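Local coordinates for protein EvpC (Edwardsiella tarda, PDB 3EAA) that probably builds hexameric rings as an Hcp-family component of the type VI secretion system, by which it is itself secreted, at residues 4-9 against 24-29; 13-18 against 63-68; 52-57 against 155-160; 100-105 against 128-133. All blocks are in the same frame, centred on the assembly; numbering follows the deposited sequence.

Contact 1: residues 4-9 against 24-29; sequences DTYIKL and WIEVLG
The indole of Trp-24 lies under Lys-8, whose CB sits over one face of the six-membered ring, 3.4 Å from its centroid and almost on the ring normal. Lys-8 keeps CG anti to its backbone N (chi1 162°) and runs on extended, so that CD also passes close to the indole, 3.8 Å from CZ2 of Trp-24. The long aliphatic part of a lysine suits this place: it covers an aromatic face while its ammonium group extends clear of the ring. At the edge of the indole, in its plane, lies Ile-7 N, and Tyr-6 CB approaches CE3 of Trp-24 to 3.5 Å. The phenol of Tyr-6 runs alongside Glu-26, pointing the same way, with ring and carboxylate planes 54° apart. Beyond the indole the backbones pair as antiparallel strands: Ile-7 N donates to Ile-25 O (3.0 Å), Ile-25 N returns a bond to Ile-7 O (3.1 Å), and Val-27 N reaches Thr-5 O (2.9 Å). Thr-5, Ile-7, Ile-25 and Val-27 share a buried face; all are branched at CB, and all but Thr-5 are purely apolar. Ile-7 CG2 meets Ile-25 CB at 3.7 Å. Outside the pair, His-21 stacks on Tyr-6 and turns edge-to-face against Trp-24. Strand 4-9 thus lies between strands 25-27 and 80-88, the latter bonding to Tyr-6 and Lys-8, while strand 52-62 covers this face through Leu-57 and Val-59.

Contact 2: residues 13-18 against 63-68; sequences DGESTD and MDCASV
Glu-15 and Cys-65 bury the most surface here, with Asp-64 next. The Glu-15 chain, bent at chi2, brings one carboxylate oxygen to the start of the turn: OE2 of Glu-15 lies 2.9 Å from Cys-65 N, a weak hydrogen bond bent to 120° at the hydrogen. The same OE2 rests 3.2 Å from Asp-64 CB, and the two acidic side chains run antiparallel past one another. Their nearest carboxylate oxygens, Glu-15 OE2 and Asp-64 OD1, stay 5.1 Å apart, a distance that probably eases the meeting of like charges. Asp-64 is turned to another task. Its CG stands between the backbone N and the carbonyl carbon (chi1 37°), which folds OD1 back over the following turn to accept from Ala-66 N at 3.0 Å and, weakly, from Ser-67 N. An aspartate is well fitted to such capping, since its short carboxylate can take backbone N-H groups ahead of a helix; Lys-61 adds a salt bridge to the same oxygen. The compact thiol of Cys-65 lies near Asp-13 O, 3.1 Å from SG. Small residues let the chains draw near, Gly-14 CA lying 4.3 Å from Ala-66 CB. Glu-15 also packs on Tyr-137 of a neighbouring subunit. The contact joins the loop between strands 4-9 and 25-27 to the start of helix 67-76, with Ile-25 of strand 25-27 packed against Asp-64 and Ala-66.

Contact 3: residues 52-57 against 155-160; sequences AMMSVL and WSLITN
Ser-156 OG, beside the Leu-157 that packs on Met-54, has several polar partners. It accepts from Ile-158 N at 3.0 Å, an ST turn, and more weakly from Thr-159 N, while Glu-132 OE2 also bonds to it. A short hydroxyl side chain suits this place because it can turn back onto its own backbone and hold the tight bend after the strand. The contact itself is apolar. Met-54, modelled as selenomethionine, sets SE 3.6 Å from Trp-155 CD1 in an oblique Met-aromatic contact. The same SE lies 3.8 Å from Leu-157 CG. In Trp-155 the CB-CG bond points directly away from the backbone N (chi1 -179°), extending the indole to strand 52-62, where Ala-52 CB, small enough to fit close, touches CZ2 of Trp-155 at 3.7 Å. Val-75 of a neighbouring subunit touches both Met-54 and Trp-155. Strand 154-156, bonded to strand 132-134, is thus packed against strand 52-62 of the other sheet.

Contact 4: residues 100-105 against 128-133; sequences YKFTHV and FAYKEV
Phe-102 and Tyr-130 form a T-shaped pair beside a classic beta bulge, in which Lys-131 and Glu-132 together face Thr-103. The edge of Phe-102 is directed at the face of Tyr-130, with planes 78° apart and centroids 4.7 Å from each other. Tyr-130 presents that face because a chi1 of 52° tucks CG over its own backbone; its hydroxyl is held by Ser-55 O and Trp-32 NE1. Over one face of Phe-102 lies Val-133, whose CG2 is 3.6 Å from the ring centroid, and the same methyl reaches the edge of Tyr-100, 3.7 Å from CD2. A valine suits the corner where two rings meet: one methyl touches both, and its branched CB favours an extended strand. Thr-103 and Glu-132 occupy the other face, crossing at an angle with their CB atoms 4.0 Å apart, and the Glu-132 carboxylate goes on to Ser-156. His-104, at the corner where the chain passes from one sheet to the next, sets its CB 3.6 Å from Lys-131 CB. The lysine chain bends at chi2 and leads its NZ to backbone oxygens of Thr-44 and Gly-46 of a neighbouring subunit. In the bulge, Thr-103 O accepts from both Lys-131 N and Glu-132 N, each at 3.2 Å, while Thr-103 N donates to Glu-132 O at 2.9 Å from well above that carbonyl's plane.

How the contacts relate
The contacts form two neighbouring pairs: contacts 1 and 2 have centres about 9 Å apart, as do contacts 3 and 4, whereas contacts 2 and 3 lie about 28 Å apart on opposite sides of the chain's centre. Contacts 1 and 2 alternate along the chain, and contact 4 is nested within the loop closed by contact 3. Contact 1 lies within the larger antiparallel sheet; contact 2 adds the loop after strand 4-9 and the start of helix 67-76. Contact 3 packs strand 154-156 on strand 52-62 of the other sheet, and contact 4 marks the corner between sheets. All four reach another chain, contacts 2, 3 and 4 one neighbour and contacts 1 and 3 another, close to interfaces of the six-chain assembly.

Contact 1: residues 4-9 against 24-29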
loop_
_atom_site.group_PDB
_atom_site.type_symbol
_atom_site.label_atom_id
_atom_site.label_comp_id
_atom_site.label_asym_id
_atom_site.label_seq_id
_atom_site.Cartn_x
_atom_site.Cartn_y
_atom_site.Cartn_z
ATOM N N ASP A 4 -13.727 -15.471 -22.467
ATOM C CA ASP A 4 -13.560 -16.757 -21.804
ATOM C C ASP A 4 -12.233 -17.385 -22.201
ATOM O O ASP A 4 -11.982 -17.602 -23.387
ATOM C CB ASP A 4 -14.713 -17.676 -22.175
ATOM C CG ASP A 4 -16.052 -17.135 -21.715
ATOM O OD1 ASP A 4 -16.292 -17.120 -20.493
ATOM O OD2 ASP A 4 -16.866 -16.719 -22.567
ATOM N N THR A 5 -11.392 -17.689 -21.212
ATOM C CA THR A 5 -10.036 -18.167 -21.469
ATOM C C THR A 5 -9.824 -19.660 -21.169
ATOM O O THR A 5 -10.116 -20.134 -20.070
ATOM C CB THR A 5 -9.033 -17.364 -20.637
ATOM O OG1 THR A 5 -9.459 -16.007 -20.570
ATOM C CG2 THR A 5 -7.642 -17.435 -21.251
ATOM N N TYR A 6 -9.297 -20.394 -22.143
ATOM C CA TYR A 6 -8.973 -21.802 -21.943
ATOM C C TYR A 6 -7.503 -22.058 -22.209
ATOM O O TYR A 6 -6.867 -21.328 -22.955
ATOM C CB TYR A 6 -9.804 -22.707 -22.857
ATOM C CG TYR A 6 -11.286 -22.394 -22.908
ATOM C CD1 TYR A 6 -11.791 -21.488 -23.829
ATOM C CD2 TYR A 6 -12.182 -23.024 -22.054
ATOM C CE1 TYR A 6 -13.149 -21.203 -23.889
ATOM C CE2 TYR A 6 -13.541 -22.745 -22.106
ATOM C CZ TYR A 6 -14.015 -21.834 -23.026
ATOM O OH TYR A 6 -15.360 -21.547 -23.099
ATOM N N ILE A 7 -6.970 -23.118 -21.617
ATOM C CA ILE A 7 -5.556 -23.438 -21.779
ATOM C C ILE A 7 -5.296 -24.947 -21.827
ATOM O O ILE A 7 -5.838 -25.704 -21.025
ATOM C CB ILE A 7 -4.710 -22.788 -20.668
ATOM C CG1 ILE A 7 -3.264 -22.618 -21.129
ATOM C CG2 ILE A 7 -4.790 -23.592 -19.370
ATOM C CD1 ILE A 7 -2.389 -21.949 -20.109
ATOM N N LYS A 8 -4.457 -25.371 -22.770
ATOM C CA LYS A 8 -4.209 -26.794 -23.007
ATOM C C LYS A 8 -2.771 -27.247 -22.758
ATOM O O LYS A 8 -1.813 -26.592 -23.173
ATOM C CB LYS A 8 -4.606 -27.179 -24.426
ATOM C CG LYS A 8 -4.001 -28.491 -24.878
ATOM C CD LYS A 8 -4.551 -28.903 -26.228
ATOM C CE LYS A 8 -4.276 -30.375 -26.507
ATOM N NZ LYS A 8 -5.219 -30.946 -27.520
ATOM N N LEU A 9 -2.650 -28.389 -22.079
ATOM C CA LEU A 9 -1.369 -29.015 -21.764
ATOM C C LEU A 9 -1.363 -30.438 -22.278
ATOM O O LEU A 9 -2.378 -31.133 -22.218
ATOM C CB LEU A 9 -1.157 -29.071 -20.259
ATOM C CG LEU A 9 -0.479 -27.927 -19.515
ATOM C CD1 LEU A 9 -0.928 -27.961 -18.067
ATOM C CD2 LEU A 9 1.032 -28.035 -19.610
ATOM N N TRP A 24 -10.310 -29.219 -21.640
ATOM C CA TRP A 24 -9.325 -28.164 -21.472
ATOM C C TRP A 24 -9.408 -27.639 -20.056
ATOM O O TRP A 24 -10.364 -27.933 -19.345
ATOM C CB TRP A 24 -9.634 -27.013 -22.415
ATOM C CG TRP A 24 -9.149 -27.212 -23.791
ATOM C CD1 TRP A 24 -9.433 -28.256 -24.614
ATOM C CD2 TRP A 24 -8.304 -26.327 -24.531
ATOM N NE1 TRP A 24 -8.807 -28.082 -25.822
ATOM C CE2 TRP A 24 -8.109 -26.907 -25.798
ATOM C CE3 TRP A 24 -7.688 -25.103 -24.241
ATOM C CZ2 TRP A 24 -7.325 -26.305 -26.778
ATOM C CZ3 TRP A 24 -6.910 -24.507 -25.217
ATOM C CH2 TRP A 24 -6.736 -25.109 -26.468
ATOM N N ILE A 25 -8.424 -26.839 -19.658
ATOM C CA ILE A 25 -8.460 -26.186 -18.355
ATOM C C ILE A 25 -9.072 -24.796 -18.468
ATOM O O ILE A 25 -8.562 -23.947 -19.197
ATOM C CB ILE A 25 -7.050 -26.030 -17.747
ATOM C CG1 ILE A 25 -6.453 -27.386 -17.362
ATOM C CG2 ILE A 25 -7.092 -25.094 -16.544
ATOM C CD1 ILE A 25 -5.759 -28.093 -18.523
ATOM N N GLU A 26 -10.159 -24.567 -17.737
ATOM C CA GLU A 26 -10.801 -23.258 -17.691
ATOM C C GLU A 26 -9.990 -22.276 -16.843
ATOM O O GLU A 26 -9.646 -22.563 -15.694
ATOM C CB GLU A 26 -12.240 -23.373 -17.162
ATOM C CG GLU A 26 -13.215 -24.059 -18.129
ATOM C CD GLU A 26 -14.659 -24.037 -17.639
ATOM O OE1 GLU A 26 -14.866 -23.802 -16.426
ATOM O OE2 GLU A 26 -15.584 -24.252 -18.465
ATOM N N VAL A 27 -9.678 -21.114 -17.413
ATOM C CA VAL A 27 -8.852 -20.135 -16.706
ATOM C C VAL A 27 -9.490 -18.758 -16.680
ATOM O O VAL A 27 -10.181 -18.365 -17.617
ATOM C CB VAL A 27 -7.411 -20.052 -17.283
ATOM C CG1 VAL A 27 -7.421 -20.273 -18.776
ATOM C CG2 VAL A 27 -6.765 -18.724 -16.940
ATOM N N LEU A 28 -9.254 -18.038 -15.589
ATOM C CA LEU A 28 -9.756 -16.680 -15.423
ATOM C C LEU A 28 -8.835 -15.625 -16.042
ATOM O O LEU A 28 -9.182 -15.001 -17.044
ATOM C CB LEU A 28 -9.941 -16.398 -13.948
ATOM C CG LEU A 28 -10.605 -17.617 -13.323
ATOM C CD1 LEU A 28 -10.661 -17.500 -11.805
ATOM C CD2 LEU A 28 -11.991 -17.773 -13.932
ATOM N N GLY A 29 -7.661 -15.430 -15.455
ATOM C CA GLY A 29 -6.744 -14.425 -15.953
ATOM C C GLY A 29 -5.435 -15.015 -16.426
ATOM O O GLY A 29 -5.056 -16.092 -15.993
#

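Contact 2: residues 13-18 against 63-68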
loop_
_atom_site.group_PDB
_atom_site.type_symbol
_atom_site.label_atom_id
_atom_site.label_comp_id
_atom_site.label_asym_id
_atom_site.label_seq_id
_atom_site.Cartn_x
_atom_site.Cartn_y
_atom_site.Cartn_z
ATOM N N ASP A 13 -5.500 -33.518 -18.641
ATOM C CA ASP A 13 -6.917 -33.184 -18.757
ATOM C C ASP A 13 -7.396 -32.204 -17.699
ATOM O O ASP A 13 -7.346 -32.489 -16.508
ATOM C CB ASP A 13 -7.785 -34.444 -18.695
ATOM C CG ASP A 13 -7.398 -35.472 -19.730
ATOM O OD1 ASP A 13 -7.167 -35.079 -20.890
ATOM O OD2 ASP A 13 -7.324 -36.669 -19.387
ATOM N N GLY A 14 -7.888 -31.059 -18.151
ATOM C CA GLY A 14 -8.587 -30.140 -17.278
ATOM C C GLY A 14 -10.039 -30.561 -17.199
ATOM O O GLY A 14 -10.347 -31.743 -17.335
ATOM N N GLU A 15 -10.937 -29.599 -17.018
ATOM C CA GLU A 15 -12.326 -29.908 -16.708
ATOM C C GLU A 15 -13.347 -29.226 -17.626
ATOM O O GLU A 15 -14.550 -29.391 -17.446
ATOM C CB GLU A 15 -12.595 -29.500 -15.258
ATOM C CG GLU A 15 -13.557 -30.376 -14.493
ATOM C CD GLU A 15 -13.210 -30.421 -13.026
ATOM O OE1 GLU A 15 -14.064 -30.042 -12.199
ATOM O OE2 GLU A 15 -12.071 -30.827 -12.704
ATOM N N SER A 16 -12.886 -28.462 -18.608
ATOM C CA SER A 16 -13.815 -27.693 -19.433
ATOM C C SER A 16 -14.876 -28.560 -20.109
ATOM O O SER A 16 -14.790 -29.785 -20.124
ATOM C CB SER A 16 -13.087 -26.850 -20.478
ATOM O OG SER A 16 -14.024 -26.106 -21.233
ATOM N N THR A 17 -15.874 -27.902 -20.681
ATOM C CA THR A 17 -17.027 -28.604 -21.204
ATOM C C THR A 17 -17.462 -28.115 -22.576
ATOM O O THR A 17 -18.044 -28.883 -23.343
ATOM C CB THR A 17 -18.218 -28.461 -20.266
ATOM O OG1 THR A 17 -17.779 -28.616 -18.912
ATOM C CG2 THR A 17 -19.274 -29.507 -20.595
ATOM N N ASP A 18 -17.199 -26.849 -22.891
ATOM C CA ASP A 18 -17.689 -26.319 -24.158
ATOM C C ASP A 18 -17.142 -27.087 -25.354
ATOM O O ASP A 18 -16.014 -27.583 -25.341
ATOM C CB ASP A 18 -17.405 -24.824 -24.316
ATOM C CG ASP A 18 -15.991 -24.546 -24.762
ATOM O OD1 ASP A 18 -15.801 -24.037 -25.888
ATOM O OD2 ASP A 18 -15.066 -24.843 -23.979
HETATM N N MSE A 63 -9.524 -24.830 -8.467
HETATM C CA MSE A 63 -9.072 -26.203 -8.389
HETATM C C MSE A 63 -9.887 -27.031 -9.345
HETATM O O MSE A 63 -11.108 -26.898 -9.436
HETATM C CB MSE A 63 -9.261 -26.762 -6.985
HETATM C CG MSE A 63 -8.014 -26.711 -6.128
HETATM SE SE MSE A 63 -8.061 -28.030 -4.692
HETATM C CE MSE A 63 -6.164 -27.977 -4.214
ATOM N N ASP A 64 -9.214 -27.907 -10.059
ATOM C CA ASP A 64 -9.932 -28.867 -10.861
ATOM C C ASP A 64 -9.186 -30.185 -10.841
ATOM O O ASP A 64 -8.507 -30.519 -9.873
ATOM C CB ASP A 64 -10.107 -28.346 -12.282
ATOM C CG ASP A 64 -8.915 -27.579 -12.751
ATOM O OD1 ASP A 64 -7.795 -28.096 -12.577
ATOM O OD2 ASP A 64 -9.094 -26.468 -13.289
ATOM N N CYS A 65 -9.330 -30.927 -11.923
ATOM C CA CYS A 65 -8.737 -32.238 -12.045
ATOM C C CYS A 65 -7.287 -32.107 -12.469
ATOM O O CYS A 65 -6.551 -33.091 -12.499
ATOM C CB CYS A 65 -9.494 -33.016 -13.108
ATOM S SG CYS A 65 -9.727 -32.051 -14.599
ATOM N N ALA A 66 -6.883 -30.894 -12.824
ATOM C CA ALA A 66 -5.529 -30.694 -13.309
ATOM C C ALA A 66 -4.621 -30.329 -12.157
ATOM O O ALA A 66 -3.409 -30.526 -12.227
ATOM C CB ALA A 66 -5.500 -29.622 -14.361
ATOM N N SER A 67 -5.227 -29.804 -11.098
ATOM C CA SER A 67 -4.494 -29.388 -9.916
ATOM C C SER A 67 -3.356 -30.337 -9.593
ATOM O O SER A 67 -2.188 -29.958 -9.656
ATOM C CB SER A 67 -5.430 -29.299 -8.719
ATOM O OG SER A 67 -6.583 -28.562 -9.058
ATOM N N VAL A 68 -3.699 -31.578 -9.261
ATOM C CA VAL A 68 -2.701 -32.522 -8.780
ATOM C C VAL A 68 -1.520 -32.632 -9.733
ATOM O O VAL A 68 -0.370 -32.676 -9.303
ATOM C CB VAL A 68 -3.298 -33.902 -8.505
ATOM C CG1 VAL A 68 -2.193 -34.900 -8.207
ATOM C CG2 VAL A 68 -4.258 -33.827 -7.336
#

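Contact 3: residues 52-57 against 155-160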
loop_
_atom_site.group_PDB
_atom_site.type_symbol
_atom_site.label_atom_id
_atom_site.label_comp_id
_atom_site.label_asym_id
_atom_site.label_seq_id
_atom_site.Cartn_x
_atom_site.Cartn_y
_atom_site.Cartn_z
ATOM N N ALA A 52 16.473 -8.901 -25.860
ATOM C CA ALA A 52 15.074 -9.204 -25.790
ATOM C C ALA A 52 14.604 -9.945 -24.611
ATOM O O ALA A 52 15.160 -10.914 -24.255
ATOM C CB ALA A 52 14.733 -9.946 -26.929
HETATM N N MSE A 53 13.515 -9.536 -24.031
HETATM C CA MSE A 53 12.991 -10.403 -23.072
HETATM C C MSE A 53 11.601 -10.573 -22.768
HETATM O O MSE A 53 10.850 -9.683 -22.881
HETATM C CB MSE A 53 13.807 -10.440 -21.858
HETATM C CG MSE A 53 13.605 -11.689 -21.068
HETATM SE SE MSE A 53 15.528 -12.806 -20.510
HETATM C CE MSE A 53 13.505 -13.873 -20.383
HETATM N N MSE A 54 11.311 -11.764 -22.285
HETATM C CA MSE A 54 9.988 -12.262 -22.053
HETATM C C MSE A 54 9.700 -12.716 -20.659
HETATM O O MSE A 54 10.546 -13.134 -19.942
HETATM C CB MSE A 54 9.624 -13.300 -23.091
HETATM C CG MSE A 54 10.100 -13.009 -24.394
HETATM SE SE MSE A 54 10.031 -14.872 -25.691
HETATM C CE MSE A 54 8.254 -13.479 -25.643
ATOM N N SER A 55 8.445 -12.615 -20.290
ATOM C CA SER A 55 7.973 -12.997 -18.975
ATOM C C SER A 55 7.251 -14.297 -18.808
ATOM O O SER A 55 6.768 -14.836 -19.728
ATOM C CB SER A 55 7.199 -11.881 -18.299
ATOM O OG SER A 55 5.849 -12.013 -18.459
ATOM N N VAL A 56 7.202 -14.820 -17.608
ATOM C CA VAL A 56 6.422 -16.018 -17.404
ATOM C C VAL A 56 4.968 -15.671 -17.675
ATOM O O VAL A 56 4.597 -14.493 -17.694
ATOM C CB VAL A 56 6.592 -16.528 -15.972
ATOM C CG1 VAL A 56 5.897 -17.848 -15.798
ATOM C CG2 VAL A 56 8.069 -16.668 -15.648
ATOM N N LEU A 57 4.154 -16.692 -17.919
ATOM C CA LEU A 57 2.717 -16.503 -18.039
ATOM C C LEU A 57 2.117 -16.854 -16.697
ATOM O O LEU A 57 2.463 -17.875 -16.114
ATOM C CB LEU A 57 2.144 -17.426 -19.105
ATOM C CG LEU A 57 0.621 -17.533 -19.131
ATOM C CD1 LEU A 57 0.011 -16.416 -19.950
ATOM C CD2 LEU A 57 0.191 -18.870 -19.689
ATOM N N TRP A 155 8.485 -15.637 -31.117
ATOM C CA TRP A 155 9.889 -15.465 -30.786
ATOM C C TRP A 155 10.427 -16.657 -30.006
ATOM O O TRP A 155 9.664 -17.401 -29.391
ATOM C CB TRP A 155 10.056 -14.174 -29.991
ATOM C CG TRP A 155 11.446 -13.842 -29.603
ATOM C CD1 TRP A 155 12.123 -14.306 -28.516
ATOM C CD2 TRP A 155 12.336 -12.939 -30.272
ATOM N NE1 TRP A 155 13.383 -13.761 -28.473
ATOM C CE2 TRP A 155 13.539 -12.919 -29.541
ATOM C CE3 TRP A 155 12.229 -12.152 -31.423
ATOM C CZ2 TRP A 155 14.633 -12.148 -29.921
ATOM C CZ3 TRP A 155 13.320 -11.382 -31.799
ATOM C CH2 TRP A 155 14.504 -11.387 -31.053
ATOM N N SER A 156 11.745 -16.843 -30.055
ATOM C CA SER A 156 12.397 -17.960 -29.375
ATOM C C SER A 156 13.585 -17.525 -28.548
ATOM O O SER A 156 14.465 -16.827 -29.038
ATOM C CB SER A 156 12.890 -18.991 -30.380
ATOM O OG SER A 156 13.791 -19.903 -29.768
ATOM N N LEU A 157 13.625 -17.985 -27.302
ATOM C CA LEU A 157 14.724 -17.693 -26.394
ATOM C C LEU A 157 15.894 -18.646 -26.580
ATOM O O LEU A 157 16.920 -18.506 -25.915
ATOM C CB LEU A 157 14.235 -17.745 -24.949
ATOM C CG LEU A 157 13.191 -16.686 -24.593
ATOM C CD1 LEU A 157 12.567 -16.967 -23.235
ATOM C CD2 LEU A 157 13.804 -15.287 -24.646
ATOM N N ILE A 158 15.747 -19.616 -27.479
ATOM C CA ILE A 158 16.862 -20.499 -27.780
ATOM C C ILE A 158 17.707 -19.918 -28.918
ATOM O O ILE A 158 18.908 -20.169 -29.005
ATOM C CB ILE A 158 16.403 -21.924 -28.159
ATOM C CG1 ILE A 158 15.041 -22.253 -27.554
ATOM C CG2 ILE A 158 17.429 -22.947 -27.708
ATOM C CD1 ILE A 158 14.632 -23.702 -27.759
ATOM N N THR A 159 17.072 -19.133 -29.781
ATOM C CA THR A 159 17.746 -18.574 -30.941
ATOM C C THR A 159 17.920 -17.057 -30.818
ATOM O O THR A 159 18.845 -16.466 -31.385
ATOM C CB THR A 159 16.955 -18.878 -32.223
ATOM O OG1 THR A 159 16.580 -20.261 -32.234
ATOM C CG2 THR A 159 17.793 -18.592 -33.447
ATOM N N ASN A 160 17.025 -16.434 -30.058
ATOM C CA ASN A 160 16.928 -14.985 -30.033
ATOM C C ASN A 160 16.681 -14.508 -31.449
ATOM O O ASN A 160 17.334 -13.592 -31.932
ATOM C CB ASN A 160 18.196 -14.357 -29.474
ATOM C CG ASN A 160 18.639 -14.999 -28.175
ATOM O OD1 ASN A 160 17.850 -15.156 -27.241
ATOM N ND2 ASN A 160 19.913 -15.376 -28.107
#

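Contact 4: residues 100-105 against 128-133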
loop_
_atom_site.group_PDB
_atom_site.type_symbol
_atom_site.label_atom_id
_atom_site.label_comp_id
_atom_site.label_asym_id
_atom_site.label_seq_id
_atom_site.Cartn_x
_atom_site.Cartn_y
_atom_site.Cartn_z
ATOM N N TYR A 100 -2.526 -18.092 -28.269
ATOM C CA TYR A 100 -1.143 -18.105 -27.827
ATOM C C TYR A 100 -0.619 -19.519 -27.891
ATOM O O TYR A 100 -1.376 -20.462 -27.729
ATOM C CB TYR A 100 -1.025 -17.567 -26.407
ATOM C CG TYR A 100 -0.549 -16.143 -26.344
ATOM C CD1 TYR A 100 -1.441 -15.091 -26.145
ATOM C CD2 TYR A 100 0.801 -15.846 -26.472
ATOM C CE1 TYR A 100 -0.997 -13.775 -26.078
ATOM C CE2 TYR A 100 1.258 -14.538 -26.405
ATOM C CZ TYR A 100 0.355 -13.505 -26.210
ATOM O OH TYR A 100 0.812 -12.206 -26.152
ATOM N N LYS A 101 0.676 -19.662 -28.130
ATOM C CA LYS A 101 1.264 -20.978 -28.259
ATOM C C LYS A 101 2.684 -21.025 -27.709
ATOM O O LYS A 101 3.576 -20.365 -28.222
ATOM C CB LYS A 101 1.229 -21.439 -29.719
ATOM C CG LYS A 101 -0.167 -21.837 -30.216
ATOM C CD LYS A 101 -0.201 -22.041 -31.741
ATOM C CE LYS A 101 -1.568 -22.527 -32.232
ATOM N NZ LYS A 101 -1.609 -22.661 -33.716
ATOM N N PHE A 102 2.878 -21.810 -26.653
ATOM C CA PHE A 102 4.182 -21.955 -26.021
ATOM C C PHE A 102 4.757 -23.318 -26.305
ATOM O O PHE A 102 4.031 -24.304 -26.429
ATOM C CB PHE A 102 4.092 -21.748 -24.509
ATOM C CG PHE A 102 3.396 -20.487 -24.115
ATOM C CD1 PHE A 102 2.012 -20.437 -24.036
ATOM C CD2 PHE A 102 4.119 -19.350 -23.825
ATOM C CE1 PHE A 102 1.362 -19.270 -23.675
ATOM C CE2 PHE A 102 3.479 -18.182 -23.462
ATOM C CZ PHE A 102 2.097 -18.140 -23.389
ATOM N N THR A 103 6.078 -23.367 -26.376
ATOM C CA THR A 103 6.782 -24.580 -26.734
ATOM C C THR A 103 7.896 -24.796 -25.727
ATOM O O THR A 103 8.663 -23.882 -25.451
ATOM C CB THR A 103 7.380 -24.467 -28.162
ATOM O OG1 THR A 103 6.474 -23.765 -29.019
ATOM C CG2 THR A 103 7.653 -25.832 -28.756
ATOM N N HIS A 104 7.979 -26.005 -25.183
ATOM C CA HIS A 104 8.964 -26.340 -24.150
ATOM C C HIS A 104 8.623 -25.691 -22.803
ATOM O O HIS A 104 9.405 -24.934 -22.230
ATOM C CB HIS A 104 10.389 -26.000 -24.604
ATOM C CG HIS A 104 10.811 -26.730 -25.834
ATOM N ND1 HIS A 104 11.100 -28.092 -25.837
ATOM C CD2 HIS A 104 10.979 -26.325 -27.112
ATOM C CE1 HIS A 104 11.423 -28.468 -27.049
ATOM N NE2 HIS A 104 11.362 -27.414 -27.855
ATOM N N VAL A 105 7.444 -26.022 -22.299
ATOM C CA VAL A 105 6.906 -25.380 -21.122
ATOM C C VAL A 105 7.191 -26.144 -19.838
ATOM O O VAL A 105 7.272 -27.370 -19.838
ATOM C CB VAL A 105 5.384 -25.231 -21.233
ATOM C CG1 VAL A 105 4.913 -24.020 -20.423
ATOM C CG2 VAL A 105 4.966 -25.105 -22.681
ATOM N N PHE A 128 3.968 -20.382 -15.592
ATOM C CA PHE A 128 4.447 -21.251 -16.645
ATOM C C PHE A 128 5.681 -20.679 -17.321
ATOM O O PHE A 128 5.597 -19.690 -18.053
ATOM C CB PHE A 128 3.357 -21.433 -17.683
ATOM C CG PHE A 128 2.251 -22.335 -17.247
ATOM C CD1 PHE A 128 1.016 -21.821 -16.936
ATOM C CD2 PHE A 128 2.441 -23.700 -17.172
ATOM C CE1 PHE A 128 -0.012 -22.650 -16.550
ATOM C CE2 PHE A 128 1.420 -24.531 -16.793
ATOM C CZ PHE A 128 0.188 -24.008 -16.479
ATOM N N ALA A 129 6.832 -21.295 -17.062
ATOM C CA ALA A 129 8.056 -20.948 -17.779
ATOM C C ALA A 129 8.110 -21.681 -19.129
ATOM O O ALA A 129 7.538 -22.760 -19.273
ATOM C CB ALA A 129 9.263 -21.272 -16.935
ATOM N N TYR A 130 8.787 -21.091 -20.112
ATOM C CA TYR A 130 8.780 -21.630 -21.477
ATOM C C TYR A 130 10.045 -21.311 -22.285
ATOM O O TYR A 130 10.984 -20.705 -21.777
ATOM C CB TYR A 130 7.527 -21.156 -22.236
ATOM C CG TYR A 130 7.295 -19.653 -22.223
ATOM C CD1 TYR A 130 6.928 -18.988 -21.055
ATOM C CD2 TYR A 130 7.427 -18.906 -23.385
ATOM C CE1 TYR A 130 6.715 -17.627 -21.051
ATOM C CE2 TYR A 130 7.213 -17.544 -23.387
ATOM C CZ TYR A 130 6.859 -16.912 -22.220
ATOM O OH TYR A 130 6.650 -15.552 -22.233
ATOM N N LYS A 131 10.068 -21.736 -23.545
ATOM C CA LYS A 131 11.200 -21.452 -24.422
ATOM C C LYS A 131 10.775 -20.617 -25.620
ATOM O O LYS A 131 11.505 -19.723 -26.047
ATOM C CB LYS A 131 11.856 -22.743 -24.912
ATOM C CG LYS A 131 12.781 -23.400 -23.902
ATOM C CD LYS A 131 13.953 -22.505 -23.555
ATOM C CE LYS A 131 14.974 -23.260 -22.726
ATOM N NZ LYS A 131 16.074 -22.382 -22.256
ATOM N N GLU A 132 9.596 -20.916 -26.162
ATOM C CA GLU A 132 9.130 -20.269 -27.383
ATOM C C GLU A 132 7.624 -20.004 -27.337
ATOM O O GLU A 132 6.922 -20.558 -26.501
ATOM C CB GLU A 132 9.495 -21.123 -28.599
ATOM C CG GLU A 132 10.997 -21.302 -28.800
ATOM C CD GLU A 132 11.328 -22.227 -29.957
ATOM O OE1 GLU A 132 10.574 -23.197 -30.192
ATOM O OE2 GLU A 132 12.353 -21.993 -30.630
ATOM N N VAL A 133 7.129 -19.164 -28.240
ATOM C CA VAL A 133 5.739 -18.725 -28.176
ATOM C C VAL A 133 5.303 -17.937 -29.403
ATOM O O VAL A 133 6.134 -17.408 -30.133
ATOM C CB VAL A 133 5.518 -17.810 -26.977
ATOM C CG1 VAL A 133 6.113 -16.431 -27.273
ATOM C CG2 VAL A 133 4.037 -17.698 -26.676
#